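Local coordinates for protein pectinesterase A (Erwinia chrysanthemi, PDB 2NTP) that hydrolyses the methyl esters of pectin's galacturonate chain, releasing methanol, as the first step in the maceration and soft-rotting of plant tissue, at residues A113-S118 / K126-V131; L190-R195 / G205-P210; G84-S89 / T155-G160. All blocks are in the same frame, centred on the assembly; numbering follows the deposited sequence.

Interaction 1. Residues A113-S118 / K126-V131. With ADA (alpha-D-galactopyranuronic acid), chain C.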
loop_
_atom_site.group_PDB
_atom_site.type_symbol
_atom_site.label_atom_id
_atom_site.label_comp_id
_atom_site.label_asym_id
_atom_site.label_seq_id
_atom_site.Cartn_x
_atom_site.Cartn_y
_atom_site.Cartn_z
ATOM N N ALA A 113 1.012 20.437 2.098
ATOM C CA ALA A 113 0.719 21.595 2.950
ATOM C C ALA A 113 1.534 21.527 4.235
ATOM O O ALA A 113 2.030 22.548 4.714
ATOM C CB ALA A 113 -0.770 21.696 3.251
ATOM N N ASN A 114 1.681 20.320 4.779
ATOM C CA ASN A 114 2.524 20.105 5.953
ATOM C C ASN A 114 3.971 20.530 5.711
ATOM O O ASN A 114 4.555 21.237 6.527
ATOM C CB ASN A 114 2.502 18.646 6.398
ATOM C CG ASN A 114 3.231 18.435 7.713
ATOM O OD1 ASN A 114 2.707 18.758 8.777
ATOM N ND2 ASN A 114 4.445 17.897 7.646
ATOM N N GLN A 115 4.541 20.091 4.589
ATOM C CA GLN A 115 5.930 20.410 4.251
ATOM C C GLN A 115 6.149 21.894 3.995
ATOM O O GLN A 115 7.241 22.406 4.240
ATOM C CB GLN A 115 6.396 19.592 3.040
ATOM C CG GLN A 115 6.339 18.096 3.276
ATOM C CD GLN A 115 7.235 17.647 4.410
ATOM O OE1 GLN A 115 6.797 17.536 5.556
ATOM N NE2 GLN A 115 8.503 17.402 4.102
ATOM N N ALA A 116 5.110 22.573 3.504
ATOM C CA ALA A 116 5.177 24.006 3.205
ATOM C C ALA A 116 5.133 24.873 4.465
ATOM O O ALA A 116 5.442 26.071 4.418
ATOM C CB ALA A 116 4.063 24.405 2.245
ATOM N N LYS A 117 4.741 24.276 5.586
ATOM C CA LYS A 117 4.693 25.006 6.855
ATOM C C LYS A 117 6.093 25.452 7.268
ATOM O O LYS A 117 7.086 24.789 6.962
ATOM C CB LYS A 117 4.060 24.161 7.961
ATOM C CG LYS A 117 2.562 23.922 7.776
ATOM C CD LYS A 117 1.967 23.136 8.940
ATOM C CE LYS A 117 0.451 23.124 8.846
ATOM N NZ LYS A 117 -0.184 22.291 9.911
ATOM N N SER A 118 6.162 26.587 7.958
ATOM C CA SER A 118 7.424 27.084 8.487
ATOM C C SER A 118 7.981 26.094 9.507
ATOM O O SER A 118 7.216 25.448 10.228
ATOM C CB SER A 118 7.208 28.453 9.136
ATOM O OG SER A 118 6.696 29.381 8.191
ATOM N N LYS A 126 6.516 15.870 11.822
ATOM C CA LYS A 126 7.730 15.208 11.335
ATOM C C LYS A 126 7.463 13.766 10.893
ATOM O O LYS A 126 8.054 13.288 9.924
ATOM C CB LYS A 126 8.834 15.240 12.397
ATOM C CG LYS A 126 9.532 16.586 12.510
ATOM C CD LYS A 126 10.477 16.625 13.689
ATOM C CE LYS A 126 11.128 17.991 13.815
ATOM N NZ LYS A 126 11.888 18.129 15.087
ATOM N N ASP A 127 6.584 13.077 11.621
ATOM C CA ASP A 127 6.210 11.701 11.298
ATOM C C ASP A 127 5.085 11.722 10.270
ATOM O O ASP A 127 3.901 11.616 10.609
ATOM C CB ASP A 127 5.797 10.934 12.561
ATOM C CG ASP A 127 6.944 10.777 13.556
ATOM O OD1 ASP A 127 8.086 11.172 13.235
ATOM O OD2 ASP A 127 6.699 10.248 14.661
ATOM N N THR A 128 5.489 11.849 9.007
ATOM C CA THR A 128 4.588 12.177 7.909
ATOM C C THR A 128 3.972 10.970 7.201
ATOM O O THR A 128 3.220 11.134 6.239
ATOM C CB THR A 128 5.295 13.069 6.869
ATOM O OG1 THR A 128 6.595 12.535 6.588
ATOM C CG2 THR A 128 5.443 14.489 7.410
ATOM N N GLN A 129 4.268 9.766 7.676
ATOM C CA GLN A 129 3.594 8.599 7.113
ATOM C C GLN A 129 2.095 8.712 7.365
ATOM O O GLN A 129 1.662 9.168 8.421
ATOM C CB GLN A 129 4.174 7.266 7.611
ATOM C CG GLN A 129 4.654 7.200 9.038
ATOM C CD GLN A 129 5.972 7.917 9.290
ATOM O OE1 GLN A 129 5.970 8.982 9.852
ATOM N NE2 GLN A 129 7.097 7.320 8.891
ATOM N N ALA A 130 1.304 8.335 6.367
ATOM C CA ALA A 130 -0.145 8.444 6.461
ATOM C C ALA A 130 -0.772 7.375 5.570
ATOM O O ALA A 130 -0.978 7.568 4.366
ATOM C CB ALA A 130 -0.609 9.852 6.075
ATOM N N VAL A 131 -1.059 6.239 6.192
ATOM C CA VAL A 131 -1.493 5.033 5.492
ATOM C C VAL A 131 -2.956 5.117 5.044
ATOM O O VAL A 131 -3.821 5.512 5.819
ATOM C CB VAL A 131 -1.280 3.793 6.391
ATOM C CG1 VAL A 131 -1.736 2.518 5.683
ATOM C CG2 VAL A 131 0.184 3.671 6.813
HETATM C C1 ADA C . 10.980 7.329 7.424
HETATM C C2 ADA C . 11.635 6.437 8.474
HETATM C C3 ADA C . 11.918 5.055 7.880
HETATM C C4 ADA C . 10.640 4.473 7.269
HETATM C C5 ADA C . 10.099 5.444 6.218
HETATM C C6 ADA C . 8.832 4.971 5.552
HETATM O O2 ADA C . 12.845 7.056 8.926
HETATM O O3 ADA C . 12.443 4.188 8.894
HETATM O O4 ADA C . 9.652 4.320 8.295
HETATM O O5 ADA C . 9.825 6.696 6.866
HETATM O O6B ADA C . 8.721 3.788 5.142
HETATM O O6A ADA C . 7.923 5.817 5.423
HETATM O O HOH W 1 8.553 14.820 6.275
#
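The methyl group of Thr128 faces the amide ends of Asn114 and Gln115, and this meeting is the whole of the direct contact. Thr128 CG2 lies 3.6 Å from Asn114 ND2, the two side chains running obliquely to one another, and 3.8 Å from Gln115 OE1, where the side chains stand at about a right angle. The two amides on helix 111-116 are also tied to each other. Asn114 ND2 donates to Gln115 OE1 over 3.2 Å with an N-H...O angle of 144°, and the donor sits in the carbonyl plane of Gln115. The bend of Gln115 at chi2 (-62°) brings its amide round to this neighbour. Asn114 ND2 also bonds to the backbone oxygen of Ile125, and Gln115 NE2 is taken by Asp197.

On Thr128 the chi1 of 46° sets OG1 between the backbone N and the carbonyl carbon and turns CG2 to the helix. One water bridges the segments beside the methyl, donating to Thr128 OG1 at 3.0 Å and weakly to Gln115 OE1 at 3.3 Å. The same hydroxyl is hydrogen-bonded to OE1 of Gln153, the transition-state stabiliser, whose NE2 binds a galacturonate. Next along the chain, the substrate-binding Gln129 hydrogen-bonds through NE2 to O2 of a sugar.

No direct hydrogen bond joins the segments, so the chemistry couples them through a methyl contact and a bridging water. Since Thr128 OG1 holds Gln153 by its amide oxygen, the contact is consistent with a second-shell role in orienting that catalytic amide towards the sugar.

Interaction 2. Residues L190-R195 / G205-P210. With ADA (alpha-D-galactopyranuronic acid), chain B.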
loop_
_atom_site.group_PDB
_atom_site.type_symbol
_atom_site.label_atom_id
_atom_site.label_comp_id
_atom_site.label_asym_id
_atom_site.label_seq_id
_atom_site.Cartn_x
_atom_site.Cartn_y
_atom_site.Cartn_z
ATOM N N LEU A 190 0.579 2.484 -10.936
ATOM C CA LEU A 190 1.311 2.930 -9.756
ATOM C C LEU A 190 1.821 4.332 -10.042
ATOM O O LEU A 190 2.668 4.526 -10.921
ATOM C CB LEU A 190 2.456 1.965 -9.425
ATOM C CG LEU A 190 2.080 0.479 -9.259
ATOM C CD1 LEU A 190 3.297 -0.341 -8.855
ATOM C CD2 LEU A 190 0.939 0.261 -8.255
ATOM N N VAL A 191 1.280 5.301 -9.306
ATOM C CA VAL A 191 1.412 6.716 -9.649
ATOM C C VAL A 191 2.360 7.445 -8.696
ATOM O O VAL A 191 2.035 7.655 -7.527
ATOM C CB VAL A 191 0.019 7.415 -9.681
ATOM C CG1 VAL A 191 0.142 8.864 -10.140
ATOM C CG2 VAL A 191 -0.959 6.641 -10.584
ATOM N N SER A 192 3.533 7.817 -9.212
ATOM C CA SER A 192 4.534 8.565 -8.445
ATOM C C SER A 192 4.184 10.046 -8.439
ATOM O O SER A 192 4.026 10.663 -9.502
ATOM C CB SER A 192 5.925 8.377 -9.050
ATOM O OG SER A 192 6.395 7.059 -8.875
ATOM N N ARG A 193 4.094 10.615 -7.244
ATOM C CA ARG A 193 3.564 11.965 -7.081
ATOM C C ARG A 193 4.637 13.046 -7.011
ATOM O O ARG A 193 5.779 12.807 -6.589
ATOM C CB ARG A 193 2.631 12.028 -5.865
ATOM C CG ARG A 193 1.486 11.012 -5.939
ATOM C CD ARG A 193 0.479 11.205 -4.815
ATOM N NE ARG A 193 -0.446 12.312 -5.079
ATOM C CZ ARG A 193 -1.514 12.589 -4.333
ATOM N NH1 ARG A 193 -1.795 11.846 -3.268
ATOM N NH2 ARG A 193 -2.301 13.610 -4.656
ATOM N N TYR A 194 4.246 14.243 -7.430
ATOM C CA TYR A 194 5.121 15.406 -7.413
ATOM C C TYR A 194 5.469 15.836 -5.985
ATOM O O TYR A 194 4.603 15.875 -5.106
ATOM C CB TYR A 194 4.451 16.553 -8.170
ATOM C CG TYR A 194 5.225 17.848 -8.105
ATOM C CD1 TYR A 194 6.422 18.002 -8.811
ATOM C CD2 TYR A 194 4.769 18.911 -7.334
ATOM C CE1 TYR A 194 7.143 19.189 -8.750
ATOM C CE2 TYR A 194 5.485 20.102 -7.269
ATOM C CZ TYR A 194 6.669 20.230 -7.978
ATOM O OH TYR A 194 7.386 21.409 -7.918
ATOM N N ARG A 195 6.745 16.152 -5.765
ATOM C CA ARG A 195 7.229 16.637 -4.473
ATOM C C ARG A 195 7.708 18.078 -4.592
ATOM O O ARG A 195 8.811 18.325 -5.081
ATOM C CB ARG A 195 8.407 15.786 -3.976
ATOM C CG ARG A 195 8.073 14.350 -3.572
ATOM C CD ARG A 195 7.478 14.253 -2.167
ATOM N NE ARG A 195 8.306 14.815 -1.095
ATOM C CZ ARG A 195 9.248 14.149 -0.424
ATOM N NH1 ARG A 195 9.546 12.894 -0.731
ATOM N NH2 ARG A 195 9.925 14.755 0.551
ATOM N N GLY A 205 10.961 9.938 -4.298
ATOM C CA GLY A 205 10.359 8.812 -3.583
ATOM C C GLY A 205 10.776 7.437 -4.046
ATOM O O GLY A 205 11.717 7.292 -4.829
ATOM N N TYR A 206 10.068 6.432 -3.533
ATOM C CA TYR A 206 10.349 5.018 -3.804
ATOM C C TYR A 206 9.010 4.303 -3.870
ATOM O O TYR A 206 8.175 4.441 -2.969
ATOM C CB TYR A 206 11.222 4.398 -2.694
ATOM C CG TYR A 206 12.335 5.314 -2.230
ATOM C CD1 TYR A 206 12.114 6.238 -1.209
ATOM C CD2 TYR A 206 13.593 5.288 -2.837
ATOM C CE1 TYR A 206 13.115 7.107 -0.793
ATOM C CE2 TYR A 206 14.613 6.159 -2.422
ATOM C CZ TYR A 206 14.355 7.059 -1.392
ATOM O OH TYR A 206 15.323 7.938 -0.961
ATOM N N LEU A 207 8.795 3.544 -4.935
ATOM C CA LEU A 207 7.521 2.843 -5.112
ATOM C C LEU A 207 7.305 1.821 -4.009
ATOM O O LEU A 207 6.209 1.702 -3.465
ATOM C CB LEU A 207 7.466 2.126 -6.463
ATOM C CG LEU A 207 6.982 2.921 -7.677
ATOM C CD1 LEU A 207 7.892 4.086 -8.003
ATOM C CD2 LEU A 207 6.855 1.989 -8.871
ATOM N N THR A 208 8.357 1.075 -3.687
ATOM C CA THR A 208 8.224 -0.017 -2.732
ATOM C C THR A 208 9.283 0.019 -1.646
ATOM O O THR A 208 10.388 0.514 -1.853
ATOM C CB THR A 208 8.260 -1.404 -3.419
ATOM O OG1 THR A 208 9.568 -1.659 -3.952
ATOM C CG2 THR A 208 7.222 -1.482 -4.545
ATOM N N ALA A 209 8.921 -0.516 -0.486
ATOM C CA ALA A 209 9.873 -0.732 0.600
ATOM C C ALA A 209 9.515 -2.059 1.263
ATOM O O ALA A 209 8.879 -2.081 2.322
ATOM C CB ALA A 209 9.841 0.421 1.600
ATOM N N PRO A 210 9.897 -3.177 0.617
ATOM C CA PRO A 210 9.552 -4.495 1.149
ATOM C C PRO A 210 10.389 -4.855 2.372
ATOM O O PRO A 210 11.578 -4.510 2.438
ATOM C CB PRO A 210 9.873 -5.431 -0.017
ATOM C CG PRO A 210 10.997 -4.748 -0.729
ATOM C CD PRO A 210 10.679 -3.277 -0.632
HETATM C C1 ADA B . 16.761 12.341 3.445
HETATM C C2 ADA B . 16.591 10.882 3.003
HETATM C C3 ADA B . 15.605 10.782 1.838
HETATM C C4 ADA B . 14.276 11.445 2.205
HETATM C C5 ADA B . 14.494 12.883 2.699
HETATM C C6 ADA B . 13.199 13.476 3.189
HETATM O O1 ADA B . 17.450 13.104 2.440
HETATM O O2 ADA B . 17.856 10.314 2.635
HETATM O O3 ADA B . 15.386 9.412 1.475
HETATM O O4 ADA B . 13.587 10.657 3.191
HETATM O O5 ADA B . 15.484 12.937 3.745
HETATM O O6B ADA B . 12.908 13.378 4.404
HETATM O O6A ADA B . 12.450 14.044 2.360
#
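Ser192 and Leu207 make the closest backbone approach, their CA atoms 7.3 Å apart, too far for the main chains to bond. Residues 190-192 are extended as the end of strand 189-192, whereas the second segment turns a corner at Leu207, so residues 205-206 and 208-210 face different ways. That corner sends the Leu207 side chain towards the first strand, and its two methyls divide the work: CD1 rests 3.4 Å from Ser192 OG, while CD2 lies 4.3 Å from Leu190 CD1. Phe267 and Ile222 join this buried group, touching Leu207 and Leu190 respectively.

Strands 189-192 and 205-210 belong to two different parallel sheets of a right-handed parallel beta-helix, the fold of pectin methylesterases, and the leucines fill its interior between the sheets. Beyond the leucines both segments reach the sugar. Arg195 NH2, at the edge of a guanidinium in plane with its acceptor, donates to galacturonate O6A (chain B) over 3.2 Å at an N-H...O angle of 155°. Asp197 at NE and the carbonyl of Ser204 at NH1 hold the rest of that group, whose chain bends at chi2 and chi3. Tyr206 presents its OH to O3 of the same sugar at 2.8 Å, with O3 near the ring plane.

Interaction 3. Residues G84-S89 / T155-G160. With ADA (alpha-D-galactopyranuronic acid), chain D; ADA (alpha-D-galactopyranuronic acid), chain E.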
loop_
_atom_site.group_PDB
_atom_site.type_symbol
_atom_site.label_atom_id
_atom_site.label_comp_id
_atom_site.label_asym_id
_atom_site.label_seq_id
_atom_site.Cartn_x
_atom_site.Cartn_y
_atom_site.Cartn_z
ATOM N N GLY A 84 1.016 6.880 15.206
ATOM C CA GLY A 84 2.025 6.002 14.625
ATOM C C GLY A 84 1.617 5.551 13.235
ATOM O O GLY A 84 0.491 5.800 12.807
ATOM N N THR A 85 2.524 4.867 12.542
ATOM C CA THR A 85 2.301 4.480 11.140
ATOM C C THR A 85 1.136 3.497 10.968
ATOM O O THR A 85 0.183 3.787 10.230
ATOM C CB THR A 85 3.591 3.950 10.488
ATOM O OG1 THR A 85 4.589 4.978 10.525
ATOM C CG2 THR A 85 3.351 3.555 9.030
ATOM N N ALA A 86 1.200 2.357 11.657
ATOM C CA ALA A 86 0.077 1.420 11.665
ATOM C C ALA A 86 -1.227 2.131 12.061
ATOM O O ALA A 86 -2.247 2.018 11.368
ATOM C CB ALA A 86 0.365 0.232 12.587
ATOM N N GLY A 87 -1.166 2.903 13.147
ATOM C CA GLY A 87 -2.328 3.608 13.687
ATOM C C GLY A 87 -2.940 4.681 12.805
ATOM O O GLY A 87 -4.070 5.106 13.046
ATOM N N SER A 88 -2.207 5.114 11.780
ATOM C CA SER A 88 -2.659 6.198 10.901
ATOM C C SER A 88 -3.625 5.743 9.807
ATOM O O SER A 88 -4.203 6.575 9.101
ATOM C CB SER A 88 -1.454 6.875 10.238
ATOM O OG SER A 88 -0.934 6.074 9.183
ATOM N N SER A 89 -3.783 4.428 9.658
ATOM C CA SER A 89 -4.476 3.875 8.498
ATOM C C SER A 89 -5.952 4.248 8.443
ATOM O O SER A 89 -6.651 4.183 9.451
ATOM C CB SER A 89 -4.326 2.356 8.446
ATOM O OG SER A 89 -4.737 1.893 7.168
ATOM N N THR A 155 1.406 4.950 1.578
ATOM C CA THR A 155 0.002 4.752 1.177
ATOM C C THR A 155 -0.559 3.354 1.489
ATOM O O THR A 155 -1.631 3.237 2.082
ATOM C CB THR A 155 -0.178 5.058 -0.320
ATOM O OG1 THR A 155 0.307 6.383 -0.579
ATOM C CG2 THR A 155 -1.661 4.949 -0.733
ATOM N N LEU A 156 0.171 2.317 1.081
ATOM C CA LEU A 156 -0.273 0.927 1.228
ATOM C C LEU A 156 0.696 0.106 2.075
ATOM O O LEU A 156 1.855 -0.088 1.694
ATOM C CB LEU A 156 -0.454 0.270 -0.140
ATOM C CG LEU A 156 -0.818 -1.222 -0.113
ATOM C CD1 LEU A 156 -2.121 -1.480 0.666
ATOM C CD2 LEU A 156 -0.916 -1.773 -1.541
ATOM N N TYR A 157 0.188 -0.385 3.204
ATOM C CA TYR A 157 0.961 -1.158 4.173
ATOM C C TYR A 157 0.455 -2.594 4.076
ATOM O O TYR A 157 -0.646 -2.893 4.527
ATOM C CB TYR A 157 0.708 -0.595 5.581
ATOM C CG TYR A 157 1.639 -1.054 6.702
ATOM C CD1 TYR A 157 2.552 -2.098 6.527
ATOM C CD2 TYR A 157 1.587 -0.435 7.955
ATOM C CE1 TYR A 157 3.393 -2.511 7.575
ATOM C CE2 TYR A 157 2.415 -0.841 9.002
ATOM C CZ TYR A 157 3.315 -1.868 8.806
ATOM O OH TYR A 157 4.130 -2.260 9.848
ATOM N N VAL A 158 1.239 -3.469 3.454
ATOM C CA VAL A 158 0.857 -4.871 3.303
ATOM C C VAL A 158 1.721 -5.778 4.184
ATOM O O VAL A 158 2.899 -5.989 3.906
ATOM C CB VAL A 158 0.884 -5.334 1.812
ATOM C CG1 VAL A 158 -0.380 -4.872 1.083
ATOM C CG2 VAL A 158 2.131 -4.822 1.094
ATOM N N SER A 159 1.119 -6.291 5.257
ATOM C CA SER A 159 1.806 -7.189 6.186
ATOM C C SER A 159 1.136 -8.568 6.207
ATOM O O SER A 159 0.097 -8.761 5.590
ATOM C CB SER A 159 1.814 -6.569 7.588
ATOM O OG SER A 159 2.648 -7.292 8.479
ATOM N N GLY A 160 1.754 -9.520 6.896
ATOM C CA GLY A 160 1.170 -10.847 7.100
ATOM C C GLY A 160 1.052 -11.724 5.868
ATOM O O GLY A 160 2.054 -12.113 5.274
HETATM C C1 ADA D . 8.190 1.131 12.998
HETATM C C2 ADA D . 8.153 -0.398 13.049
HETATM C C3 ADA D . 6.899 -0.936 12.356
HETATM C C4 ADA D . 5.636 -0.260 12.899
HETATM C C5 ADA D . 5.788 1.258 12.806
HETATM C C6 ADA D . 4.593 1.978 13.373
HETATM O O2 ADA D . 9.325 -0.898 12.403
HETATM O O3 ADA D . 6.824 -2.366 12.492
HETATM O O4 ADA D . 5.425 -0.606 14.276
HETATM O O5 ADA D . 6.968 1.671 13.512
HETATM O O6B ADA D . 3.446 1.582 13.076
HETATM O O6A ADA D . 4.799 2.956 14.120
HETATM C C1 ADA E . 9.067 3.023 8.534
HETATM C C2 ADA E . 7.717 3.196 9.241
HETATM C C3 ADA E . 7.937 3.787 10.629
HETATM C C4 ADA E . 8.917 2.926 11.426
HETATM C C5 ADA E . 10.229 2.788 10.652
HETATM C C6 ADA E . 11.188 1.902 11.392
HETATM O O2 ADA E . 6.858 4.063 8.491
HETATM O O3 ADA E . 6.690 3.930 11.321
HETATM O O4 ADA E . 8.375 1.619 11.655
HETATM O O5 ADA E . 9.988 2.261 9.334
HETATM O O6B ADA E . 11.622 0.875 10.820
HETATM O O6A ADA E . 11.514 2.233 12.557
#
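Ala86 sits against one edge of the Tyr157 ring, and this is the close part of the contact. Its CA lies 4.2 Å from Tyr157 CE2, near the ring plane, and its CB lies 4.3 Å from the same CE2. The ring leaves strand 156-158 on the side away from the backbone N of Tyr157 (chi1 -167°) and reaches the short, weakly bonded helix 84-87. Phe178 and Tyr134 both stack on this ring, which would limit its movement among aromatic neighbours from successive coils of the beta-helix.

Behind Thr85 the turn is tied down by Ser88, whose OG donates to Thr85 O at 2.8 Å, on a lone pair in the carbonyl plane, while Ser88 N bonds to that same oxygen. Thr85 O thus accepts from two groups of Ser88, and Ser88 OG links the turn to the backbone N of Val131.

The contact of Tyr157 is looser elsewhere: Thr85 CG2 is 4.5 Å from Tyr157 CD2 and approaches at a slant, and Tyr157 OH comes no nearer than 3.8 Å to O3 of the chain D galacturonate, a packing distance. The sugar-facing side of the helix is partly exposed, yet polar and firmly bonded through backbone. Ala86 N donates to O6B of that sugar's carboxylate over 2.8 Å at a nearly straight 174°, and Thr85 N reaches O6A by a weak bond of 3.4 Å.

Thr85 is a substrate-binding residue that also touches the proton donor Asp154. The chemistry differs by side: an apolar contact at the ring edge of Tyr157, and the successive N-H groups of Thr85 and Ala86 turned to the sugar, where they suit an anionic carboxylate; any added helix effect would be slight in so short a turn.

In the fold
Interaction 1 lies farthest out, about 18 Å from the chain centre, where helix 111-116 rises above the coils; the centres of interactions 2 and 3 are about 10 Å and 8 Å from it. All three are buried, yet only interaction 2 packs aliphatic side chains inside the beta-helix, whereas interaction 1 uses amides, a methyl and a water, and interaction 3 an aromatic edge. They share no helix or strand. Interactions 1 and 3 nevertheless touch, with Val131 packed on Ser89 and Thr85, while Asp197 takes both Gln115 of interaction 1 and Arg195 of interaction 2. Each also contributes residues to the same sugar-binding groove.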